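Local coordinates for odorant-binding protein 2a (Homo sapiens, PDB 4RUN) that binds and transports small hydrophobic volatile molecules, with higher affinity for aldehydes and large fatty acids, at residues A[111-116]-A[123-128]. The protein carries 2 engineered substitutions. Residues are numbered along the deposited sequence; the frame is centred on the assembly and turned at random.
Engineered in segment 111-116: Asn112 (natural residue Lys).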
ATOM      1  N   GLY A 111       6.114  -0.324   1.624  1.00 49.62           N
ATOM      2  CA  GLY A 111       5.737   0.897   0.939  1.00 48.16           C
ATOM      3  C   GLY A 111       4.991   0.593  -0.337  1.00 45.93           C
ATOM      4  O   GLY A 111       5.305  -0.358  -1.028  1.00 43.81           O
ATOM      5  N   ASN A 112       3.990   1.402  -0.652  1.00 47.12           N
ATOM      6  CA  ASN A 112       3.235   1.214  -1.873  1.00 46.74           C
ATOM      7  C   ASN A 112       3.019   2.536  -2.569  1.00 46.62           C
ATOM      8  O   ASN A 112       2.618   3.520  -1.947  1.00 50.93           O
ATOM      9  CB  ASN A 112       1.899   0.550  -1.567  1.00 48.85           C
ATOM     10  CG  ASN A 112       2.065  -0.760  -0.830  1.00 50.45           C
ATOM     11  OD1 ASN A 112       2.497  -1.748  -1.404  1.00 51.72           O
ATOM     12  ND2 ASN A 112       1.758  -0.763   0.452  1.00 53.94           N
ATOM     13  N   LEU A 113       3.323   2.558  -3.857  1.00 43.16           N
ATOM     14  CA  LEU A 113       3.047   3.699  -4.691  1.00 42.70           C
ATOM     15  C   LEU A 113       1.605   3.594  -5.118  1.00 44.31           C
ATOM     16  O   LEU A 113       1.213   2.615  -5.756  1.00 45.38           O
ATOM     17  CB  LEU A 113       3.964   3.695  -5.911  1.00 41.02           C
ATOM     18  CG  LEU A 113       3.783   4.864  -6.874  1.00 42.35           C
ATOM     19  CD1 LEU A 113       4.112   6.170  -6.180  1.00 43.84           C
ATOM     20  CD2 LEU A 113       4.656   4.679  -8.094  1.00 42.32           C
ATOM     21  N   VAL A 114       0.820   4.612  -4.802  1.00 47.75           N
ATOM     22  CA  VAL A 114      -0.608   4.586  -5.078  1.00 51.06           C
ATOM     23  C   VAL A 114      -1.085   5.863  -5.767  1.00 55.12           C
ATOM     24  O   VAL A 114      -0.567   6.951  -5.515  1.00 56.13           O
ATOM     25  CB  VAL A 114      -1.410   4.352  -3.780  1.00 52.58           C
ATOM     26  CG1 VAL A 114      -1.098   2.974  -3.241  1.00 50.42           C
ATOM     27  CG2 VAL A 114      -1.084   5.400  -2.714  1.00 53.91           C
ATOM     28  N   GLY A 115      -2.074   5.725  -6.650  1.00 58.49           N
ATOM     29  CA  GLY A 115      -2.631   6.875  -7.340  1.00 62.20           C
ATOM     30  C   GLY A 115      -4.045   6.660  -7.815  1.00 67.15           C
ATOM     31  O   GLY A 115      -4.547   5.542  -7.852  1.00 71.11           O
ATOM     32  N   ARG A 116      -4.694   7.751  -8.168  1.00 70.74           N
ATOM     33  CA  ARG A 116      -6.057   7.693  -8.655  1.00 75.76           C
ATOM     34  C   ARG A 116      -6.094   7.146 -10.065  1.00 76.36           C
ATOM     35  O   ARG A 116      -7.013   6.420 -10.462  1.00 79.88           O
ATOM     36  CB  ARG A 116      -6.640   9.092  -8.642  1.00 80.39           C
ATOM     37  CG  ARG A 116      -6.760   9.654  -7.244  1.00 82.10           C
ATOM     38  CD  ARG A 116      -7.868   8.952  -6.510  1.00 83.71           C
ATOM     39  NE  ARG A 116      -8.239   9.663  -5.301  1.00 87.94           N
ATOM     40  CZ  ARG A 116      -9.162   9.231  -4.453  1.00 91.74           C
ATOM     41  NH1 ARG A 116      -9.442   9.937  -3.370  1.00 94.97           N
ATOM     42  NH2 ARG A 116      -9.799   8.087  -4.694  1.00 92.36           N
ATOM     43  N   GLU A 123       8.874   8.530 -14.281  1.00 50.38           N
ATOM     44  CA  GLU A 123       9.403   9.564 -13.393  1.00 53.47           C
ATOM     45  C   GLU A 123       8.798   9.402 -11.999  1.00 50.27           C
ATOM     46  O   GLU A 123       9.468   9.617 -11.004  1.00 50.46           O
ATOM     47  CB  GLU A 123       9.155  10.972 -13.955  1.00 59.45           C
ATOM     48  CG  GLU A 123      10.106  12.023 -13.396  1.00 67.60           C
ATOM     49  CD  GLU A 123      10.113  13.349 -14.177  1.00 78.06           C
ATOM     50  OE1 GLU A 123       9.143  13.655 -14.922  1.00 81.74           O
ATOM     51  OE2 GLU A 123      11.115  14.098 -14.050  1.00 80.67           O
ATOM     52  N   ALA A 124       7.553   8.964 -11.932  1.00 47.95           N
ATOM     53  CA  ALA A 124       6.916   8.694 -10.661  1.00 46.81           C
ATOM     54  C   ALA A 124       7.532   7.480  -9.935  1.00 46.14           C
ATOM     55  O   ALA A 124       7.738   7.505  -8.716  1.00 44.44           O
ATOM     56  CB  ALA A 124       5.440   8.485 -10.879  1.00 46.91           C
ATOM     57  N   LEU A 125       7.865   6.438 -10.690  1.00 45.11           N
ATOM     58  CA  LEU A 125       8.542   5.286 -10.118  1.00 44.59           C
ATOM     59  C   LEU A 125       9.896   5.664  -9.577  1.00 44.12           C
ATOM     60  O   LEU A 125      10.361   5.089  -8.602  1.00 44.30           O
ATOM     61  CB  LEU A 125       8.721   4.178 -11.168  1.00 47.50           C
ATOM     62  CG  LEU A 125       7.462   3.409 -11.563  1.00 49.30           C
ATOM     63  CD1 LEU A 125       7.768   2.412 -12.669  1.00 51.44           C
ATOM     64  CD2 LEU A 125       6.898   2.696 -10.349  1.00 48.06           C
ATOM     65  N   GLU A 126      10.547   6.610 -10.233  1.00 45.83           N
ATOM     66  CA  GLU A 126      11.850   7.066  -9.798  1.00 49.38           C
ATOM     67  C   GLU A 126      11.804   7.867  -8.501  1.00 47.64           C
ATOM     68  O   GLU A 126      12.694   7.746  -7.663  1.00 46.63           O
ATOM     69  CB  GLU A 126      12.448   7.959 -10.868  1.00 55.21           C
ATOM     70  CG  GLU A 126      13.899   7.667 -11.122  1.00 60.91           C
ATOM     71  CD  GLU A 126      14.069   6.374 -11.863  1.00 61.60           C
ATOM     72  OE1 GLU A 126      13.612   6.320 -13.015  1.00 66.02           O
ATOM     73  OE2 GLU A 126      14.649   5.437 -11.295  1.00 59.10           O
ATOM     74  N   GLU A 127      10.799   8.722  -8.370  1.00 47.86           N
ATOM     75  CA  GLU A 127      10.613   9.485  -7.130  1.00 51.03           C
ATOM     76  C   GLU A 127      10.299   8.543  -5.974  1.00 49.84           C
ATOM     77  O   GLU A 127      10.771   8.750  -4.854  1.00 49.10           O
ATOM     78  CB  GLU A 127       9.483  10.505  -7.269  1.00 52.51           C
ATOM     79  CG  GLU A 127       9.805  11.647  -8.198  1.00 55.58           C
ATOM     80  CD  GLU A 127      11.030  12.412  -7.758  1.00 57.97           C
ATOM     81  OE1 GLU A 127      11.931  12.588  -8.612  1.00 68.38           O
ATOM     82  OE2 GLU A 127      11.092  12.835  -6.577  1.00 58.72           O
ATOM     83  N   PHE A 128       9.510   7.510  -6.274  1.00 47.21           N
ATOM     84  CA  PHE A 128       9.208   6.463  -5.328  1.00 46.07           C
ATOM     85  C   PHE A 128      10.471   5.776  -4.841  1.00 45.60           C
ATOM     86  O   PHE A 128      10.660   5.598  -3.651  1.00 45.05           O
ATOM     87  CB  PHE A 128       8.311   5.438  -5.983  1.00 45.40           C
ATOM     88  CG  PHE A 128       7.913   4.316  -5.075  1.00 45.91           C
ATOM     89  CD1 PHE A 128       7.170   4.577  -3.943  1.00 48.07           C
ATOM     90  CD2 PHE A 128       8.252   3.001  -5.366  1.00 46.15           C
ATOM     91  CE1 PHE A 128       6.772   3.554  -3.111  1.00 47.64           C
ATOM     92  CE2 PHE A 128       7.855   1.966  -4.534  1.00 46.38           C
ATOM     93  CZ  PHE A 128       7.110   2.252  -3.404  1.00 46.42           C
TER
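Leu113 meets Phe128 by laying its CB over one face of the ring, 3.9 Å from the ring centroid and 14° off the normal, a CH-pi contact displaced from the ring centre. The two side chains run antiparallel, side by side, each with CG anti to its own backbone N (both chi1 -179°), which sends the leucine out to the helix and the ring in to the strand. The ring thereby reaches the strand's backbone: Phe128 CE1 lies 3.7 Å from Leu113 N, and Gly111 O sits at the ring edge, 4.0 Å from Phe128 CZ. Further along, Leu113 CD2 touches Leu125 CD2 at 3.7 Å, the two leucines nearly perpendicular to each other. Around these contacts, Ala18 of strand 12-21 touches Leu113, Leu125 and Phe128, while Val96 of strand 95-103 also meets the ring. With alanine here instead of Phe128, Leu113 CB would probably lose its aromatic partner and a gap open beside Gly111 O. Helix 122-134 packs on the outside of the barrel, as in lipocalins generally, and illustrates how a helix can meet a barrel wall without hydrogen bonds: between strand 111-115 and helix segment 123-128 the direct contact is made by apolar and CH-pi packing.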